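Local coordinates for cellulose biosynthesis protein BcsG (Salmonella typhimurium LT2, PDB 5OLT), which is required for cellulose biosynthesis, the chain here being the zinc-binding extramembrane domain of this membrane protein of the alkaline phosphatase family, at residues D274-P287 / P369-Q383. Numbering follows the deposited sequence. Where two conformers were deposited one is given.
Sequences DRMQISGLRDIPSP and PYVRLNGGDWVPYPQ
Y381 OH donates a hydrogen bond to D274 OD2 (2.6 Å), which lies at the ring edge, near the ring plane, and uses its syn lone pair. Carboxylate and ring are turned 55° from each other. D274 is itself steadied by an Asx motif, its other oxygen, OD1, taking the backbone N-H of Q277, so each carboxylate oxygen has its own donor. Next to this pair the C-terminal carboxylate of Q383 is bound: its OXT accepts from R275 N at 3.0 Å and from a water that in turn accepts from M276 N. A negative charge so near D274 is probably offset in part by these N-H groups and by the R275 guanidinium, whose NH1 reaches P382 O at 2.8 Å, in the guanidinium plane and nearly in line with the carbonyl bond. Around the Y381 ring the packing turns apolar. M276 turns its CG away from the backbone N (chi1 -170°) and, extended beyond it, brings SD obliquely to Y381 CE1 at 3.7 Å, a Met-aromatic contact. I284 CG2 rests against the same ring atom and lies 4.0 Å from V371 CG2, while its other branch carries CD1 to L373 CD2 at 3.7 Å. S286 CB touches the ring at CE2 and CZ, and P287 CG meets P369 CB. Thus the C-terminal tail, leaving the short edge strand 379-380 of the four-stranded antiparallel sheet, is tied to the loop between strand 259-265 and helix 287-290. Strand 360-365 packs beside it, with A360 and V362 against I284 and Q364 against both P287 and P369, while S286 caps helix 287-290 through OG to I289 N.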
loop_
_atom_site.group_PDB
_atom_site.type_symbol
_atom_site.label_atom_id
_atom_site.label_comp_id
_atom_site.label_asym_id
_atom_site.label_seq_id
_atom_site.Cartn_x
_atom_site.Cartn_y
_atom_site.Cartn_z
ATOM N N ASP A 274 3.245 21.874 -7.602
ATOM C CA ASP A 274 3.568 21.976 -9.018
ATOM C C ASP A 274 2.712 23.051 -9.665
ATOM O O ASP A 274 2.107 23.862 -8.933
ATOM C CB ASP A 274 3.455 20.576 -9.684
ATOM C CG ASP A 274 2.037 20.019 -9.694
ATOM O OD1 ASP A 274 1.061 20.767 -9.457
ATOM O OD2 ASP A 274 1.879 18.811 -9.944
ATOM N N ARG A 275 2.648 23.099 -11.001
ATOM C CA ARG A 275 1.993 24.240 -11.656
ATOM C C ARG A 275 0.524 24.290 -11.288
ATOM O O ARG A 275 -0.023 25.396 -11.019
ATOM C CB ARG A 275 2.131 24.178 -13.185
ATOM C CG ARG A 275 3.558 24.435 -13.633
ATOM C CD ARG A 275 3.732 24.120 -15.112
ATOM N NE ARG A 275 5.106 24.422 -15.545
ATOM C CZ ARG A 275 5.928 23.561 -16.139
ATOM N NH1 ARG A 275 5.571 22.300 -16.383
ATOM N NH2 ARG A 275 7.135 23.962 -16.499
ATOM N N MET A 276 -0.149 23.135 -11.339
ATOM C CA MET A 276 -1.582 23.090 -11.076
ATOM C C MET A 276 -1.942 23.100 -9.606
ATOM O O MET A 276 -3.024 23.586 -9.252
ATOM C CB MET A 276 -2.194 21.857 -11.718
ATOM C CG MET A 276 -3.701 21.849 -11.701
ATOM S SD MET A 276 -4.332 20.385 -12.522
ATOM C CE MET A 276 -6.071 20.792 -12.444
ATOM N N GLN A 277 -1.106 22.480 -8.767
ATOM C CA GLN A 277 -1.454 22.288 -7.375
ATOM C C GLN A 277 -0.378 22.803 -6.435
ATOM O O GLN A 277 0.706 22.229 -6.324
ATOM C CB GLN A 277 -1.699 20.792 -7.102
ATOM C CG GLN A 277 -2.729 20.227 -8.060
ATOM C CD GLN A 277 -3.115 18.829 -7.629
ATOM O OE1 GLN A 277 -2.412 17.831 -7.911
ATOM N NE2 GLN A 277 -4.198 18.739 -6.977
ATOM N N ILE A 278 -0.691 23.893 -5.735
ATOM C CA ILE A 278 0.267 24.486 -4.783
ATOM C C ILE A 278 0.514 23.457 -3.666
ATOM O O ILE A 278 -0.314 22.559 -3.421
ATOM C CB ILE A 278 -0.276 25.853 -4.279
ATOM C CG1 ILE A 278 0.881 26.740 -3.762
ATOM C CG2 ILE A 278 -1.447 25.619 -3.315
ATOM C CD1 ILE A 278 0.656 28.245 -3.900
ATOM N N SER A 279 1.650 23.573 -2.998
ATOM C CA SER A 279 2.027 22.655 -1.929
ATOM C C SER A 279 0.860 22.421 -0.957
ATOM O O SER A 279 0.215 23.380 -0.522
ATOM C CB SER A 279 3.265 23.214 -1.165
ATOM O OG SER A 279 3.571 22.381 -0.060
ATOM N N GLY A 280 0.606 21.142 -0.648
ATOM C CA GLY A 280 -0.449 20.727 0.248
ATOM C C GLY A 280 -1.741 20.393 -0.442
ATOM O O GLY A 280 -2.554 19.690 0.158
ATOM N N LEU A 281 -1.962 20.892 -1.655
ATOM C CA LEU A 281 -3.222 20.567 -2.367
ATOM C C LEU A 281 -3.025 19.290 -3.156
ATOM O O LEU A 281 -2.047 19.130 -3.880
ATOM C CB LEU A 281 -3.662 21.692 -3.290
ATOM C CG LEU A 281 -4.837 22.489 -2.737
ATOM C CD1 LEU A 281 -4.539 23.099 -1.370
ATOM C CD2 LEU A 281 -5.287 23.536 -3.710
ATOM N N ARG A 282 -4.019 18.408 -3.072
ATOM C CA ARG A 282 -3.885 17.061 -3.698
ATOM C C ARG A 282 -5.242 16.576 -4.222
ATOM O O ARG A 282 -5.557 15.406 -4.179
ATOM C CB ARG A 282 -3.185 16.074 -2.734
ATOM C CG ARG A 282 -3.813 16.016 -1.362
ATOM C CD ARG A 282 -3.109 14.950 -0.539
ATOM N NE ARG A 282 -3.436 15.118 0.875
ATOM C CZ ARG A 282 -4.467 14.575 1.513
ATOM N NH1 ARG A 282 -5.325 13.751 0.910
ATOM N NH2 ARG A 282 -4.663 14.898 2.805
ATOM N N ASP A 283 -6.049 17.496 -4.758
ATOM C CA ASP A 283 -7.347 17.075 -5.312
ATOM C C ASP A 283 -7.227 16.354 -6.638
ATOM O O ASP A 283 -8.148 15.620 -7.023
ATOM C CB ASP A 283 -8.298 18.279 -5.401
ATOM C CG ASP A 283 -8.530 18.864 -4.016
ATOM O OD1 ASP A 283 -8.930 18.099 -3.076
ATOM O OD2 ASP A 283 -8.193 20.026 -3.831
ATOM N N ILE A 284 -6.125 16.577 -7.345
ATOM C CA ILE A 284 -5.822 15.817 -8.557
ATOM C C ILE A 284 -4.732 14.811 -8.209
ATOM O O ILE A 284 -3.687 15.187 -7.681
ATOM C CB ILE A 284 -5.392 16.734 -9.711
ATOM C CG1 ILE A 284 -6.511 17.777 -10.033
ATOM C CG2 ILE A 284 -5.024 15.916 -10.941
ATOM C CD1 ILE A 284 -7.837 17.156 -10.466
ATOM N N PRO A 285 -4.972 13.511 -8.466
ATOM C CA PRO A 285 -3.995 12.476 -8.026
ATOM C C PRO A 285 -2.850 12.350 -9.037
ATOM O O PRO A 285 -2.799 11.434 -9.875
ATOM C CB PRO A 285 -4.859 11.227 -7.915
ATOM C CG PRO A 285 -5.885 11.421 -9.012
ATOM C CD PRO A 285 -6.207 12.909 -9.016
ATOM N N SER A 286 -1.970 13.348 -8.993
ATOM C CA SER A 286 -0.843 13.418 -9.908
ATOM C C SER A 286 0.164 12.298 -9.677
ATOM O O SER A 286 0.198 11.709 -8.594
ATOM C CB SER A 286 -0.150 14.762 -9.708
ATOM O OG SER A 286 0.516 14.733 -8.456
ATOM N N PRO A 287 1.036 12.049 -10.676
ATOM C CA PRO A 287 2.052 11.015 -10.520
ATOM C C PRO A 287 2.940 11.277 -9.306
ATOM O O PRO A 287 3.279 10.335 -8.586
ATOM C CB PRO A 287 2.835 11.113 -11.828
ATOM C CG PRO A 287 1.813 11.537 -12.831
ATOM C CD PRO A 287 0.975 12.554 -12.068
ATOM N N PRO A 369 1.757 12.270 -18.668
ATOM C CA PRO A 369 0.559 12.218 -17.825
ATOM C C PRO A 369 -0.604 13.036 -18.380
ATOM O O PRO A 369 -0.414 14.137 -18.904
ATOM C CB PRO A 369 1.061 12.820 -16.495
ATOM C CG PRO A 369 2.133 13.797 -16.916
ATOM C CD PRO A 369 2.807 13.147 -18.089
ATOM N N TYR A 370 -1.798 12.477 -18.274
ATOM C CA TYR A 370 -3.040 13.174 -18.700
ATOM C C TYR A 370 -4.043 13.106 -17.597
ATOM O O TYR A 370 -4.041 12.139 -16.814
ATOM C CB TYR A 370 -3.650 12.466 -19.919
ATOM C CG TYR A 370 -2.800 12.571 -21.162
ATOM C CD1 TYR A 370 -1.758 11.675 -21.392
ATOM C CD2 TYR A 370 -3.027 13.599 -22.101
ATOM C CE1 TYR A 370 -0.954 11.766 -22.531
ATOM C CE2 TYR A 370 -2.227 13.700 -23.243
ATOM C CZ TYR A 370 -1.215 12.769 -23.460
ATOM O OH TYR A 370 -0.433 12.848 -24.577
ATOM N N VAL A 371 -4.912 14.114 -17.532
ATOM C CA VAL A 371 -5.981 14.145 -16.566
ATOM C C VAL A 371 -7.345 14.293 -17.261
ATOM O O VAL A 371 -7.461 15.070 -18.225
ATOM C CB VAL A 371 -5.745 15.245 -15.476
ATOM C CG1 VAL A 371 -5.631 16.648 -16.053
ATOM C CG2 VAL A 371 -6.834 15.188 -14.415
ATOM N N ARG A 372 -8.347 13.586 -16.739
ATOM C CA ARG A 372 -9.741 13.735 -17.197
ATOM C C ARG A 372 -10.586 14.167 -16.031
ATOM O O ARG A 372 -10.642 13.497 -14.993
ATOM C CB ARG A 372 -10.278 12.407 -17.722
ATOM C CG ARG A 372 -11.618 12.611 -18.425
ATOM C CD ARG A 372 -12.165 11.316 -18.986
ATOM N NE ARG A 372 -12.574 10.417 -17.912
ATOM C CZ ARG A 372 -12.902 9.137 -18.097
ATOM N NH1 ARG A 372 -12.803 8.587 -19.328
ATOM N NH2 ARG A 372 -13.307 8.417 -17.058
ATOM N N LEU A 373 -11.209 15.330 -16.189
ATOM C CA LEU A 373 -12.088 15.873 -15.153
ATOM C C LEU A 373 -13.527 15.472 -15.490
ATOM O O LEU A 373 -14.034 15.790 -16.577
ATOM C CB LEU A 373 -11.883 17.401 -15.077
ATOM C CG LEU A 373 -10.419 17.830 -14.845
ATOM C CD1 LEU A 373 -10.239 19.315 -14.980
ATOM C CD2 LEU A 373 -9.893 17.329 -13.487
ATOM N N ASN A 374 -14.149 14.705 -14.586
ATOM C CA ASN A 374 -15.563 14.350 -14.622
ATOM C C ASN A 374 -16.003 13.738 -15.915
ATOM O O ASN A 374 -17.120 14.016 -16.382
ATOM C CB ASN A 374 -16.439 15.586 -14.285
ATOM C CG ASN A 374 -16.104 16.178 -12.911
ATOM O OD1 ASN A 374 -16.247 15.488 -11.890
ATOM N ND2 ASN A 374 -15.654 17.460 -12.873
ATOM N N GLY A 375 -15.149 12.911 -16.520
ATOM C CA GLY A 375 -15.578 12.204 -17.717
ATOM C C GLY A 375 -15.518 13.019 -19.001
ATOM O O GLY A 375 -15.860 12.489 -20.059
ATOM N N GLY A 376 -15.051 14.272 -18.908
ATOM C CA GLY A 376 -14.816 15.164 -20.055
ATOM C C GLY A 376 -13.609 14.794 -20.942
ATOM O O GLY A 376 -13.192 13.630 -20.965
ATOM N N ASP A 377 -13.075 15.758 -21.692
ATOM C CA ASP A 377 -11.898 15.560 -22.576
ATOM C C ASP A 377 -10.603 15.473 -21.770
ATOM O O ASP A 377 -10.399 16.268 -20.848
ATOM C CB ASP A 377 -11.696 16.737 -23.537
ATOM C CG ASP A 377 -12.769 16.834 -24.626
ATOM O OD1 ASP A 377 -13.252 15.797 -25.154
ATOM O OD2 ASP A 377 -13.103 17.981 -24.974
ATOM N N TRP A 378 -9.715 14.562 -22.161
ATOM C CA TRP A 378 -8.388 14.485 -21.555
ATOM C C TRP A 378 -7.560 15.705 -21.879
ATOM O O TRP A 378 -7.616 16.251 -23.001
ATOM C CB TRP A 378 -7.639 13.226 -22.008
ATOM C CG TRP A 378 -8.293 11.972 -21.551
ATOM C CD1 TRP A 378 -9.255 11.266 -22.213
ATOM C CD2 TRP A 378 -8.010 11.220 -20.351
ATOM N NE1 TRP A 378 -9.635 10.172 -21.494
ATOM C CE2 TRP A 378 -8.880 10.100 -20.342
ATOM C CE3 TRP A 378 -7.137 11.415 -19.262
ATOM C CZ2 TRP A 378 -8.905 9.169 -19.301
ATOM C CZ3 TRP A 378 -7.166 10.502 -18.223
ATOM C CH2 TRP A 378 -8.020 9.361 -18.259
ATOM N N VAL A 379 -6.761 16.134 -20.911
ATOM C CA VAL A 379 -5.808 17.243 -21.113
ATOM C C VAL A 379 -4.486 16.829 -20.508
ATOM O O VAL A 379 -4.466 16.070 -19.527
ATOM C CB VAL A 379 -6.281 18.604 -20.507
ATOM C CG1 VAL A 379 -7.362 19.225 -21.374
ATOM C CG2 VAL A 379 -6.734 18.488 -19.063
ATOM N N PRO A 380 -3.368 17.250 -21.088
ATOM C CA PRO A 380 -2.083 16.955 -20.441
ATOM C C PRO A 380 -2.077 17.508 -19.004
ATOM O O PRO A 380 -2.564 18.613 -18.718
ATOM C CB PRO A 380 -1.060 17.693 -21.320
ATOM C CG PRO A 380 -1.743 17.728 -22.649
ATOM C CD PRO A 380 -3.189 17.942 -22.377
ATOM N N TYR A 381 -1.552 16.704 -18.087
ATOM C CA TYR A 381 -1.354 17.209 -16.736
ATOM C C TYR A 381 -0.118 18.150 -16.814
ATOM O O TYR A 381 0.918 17.732 -17.323
ATOM C CB TYR A 381 -1.094 16.030 -15.778
ATOM C CG TYR A 381 -0.931 16.545 -14.351
ATOM C CD1 TYR A 381 -2.034 17.021 -13.645
ATOM C CD2 TYR A 381 0.338 16.638 -13.755
ATOM C CE1 TYR A 381 -1.909 17.555 -12.371
ATOM C CE2 TYR A 381 0.471 17.162 -12.467
ATOM C CZ TYR A 381 -0.655 17.624 -11.799
ATOM O OH TYR A 381 -0.560 18.161 -10.537
ATOM N N PRO A 382 -0.225 19.398 -16.282
ATOM C CA PRO A 382 0.819 20.372 -16.618
ATOM C C PRO A 382 2.165 20.194 -15.909
ATOM O O PRO A 382 3.118 20.891 -16.283
ATOM C CB PRO A 382 0.209 21.720 -16.239
ATOM C CG PRO A 382 -1.112 21.458 -15.621
ATOM C CD PRO A 382 -1.436 20.013 -15.688
ATOM N N GLN A 383 2.218 19.308 -14.910
ATOM C CA GLN A 383 3.433 18.931 -14.151
ATOM C C GLN A 383 4.011 20.145 -13.447
ATOM O O GLN A 383 5.241 20.229 -13.267
ATOM C CB GLN A 383 4.442 18.207 -15.051
ATOM C CG GLN A 383 3.900 16.854 -15.510
ATOM C CD GLN A 383 4.890 16.076 -16.335
ATOM O OE1 GLN A 383 5.656 15.271 -15.809
ATOM N NE2 GLN A 383 4.881 16.316 -17.639
ATOM O OXT GLN A 383 3.225 21.058 -13.057
HETATM O O HOH W 1 0.649 20.645 -12.523
#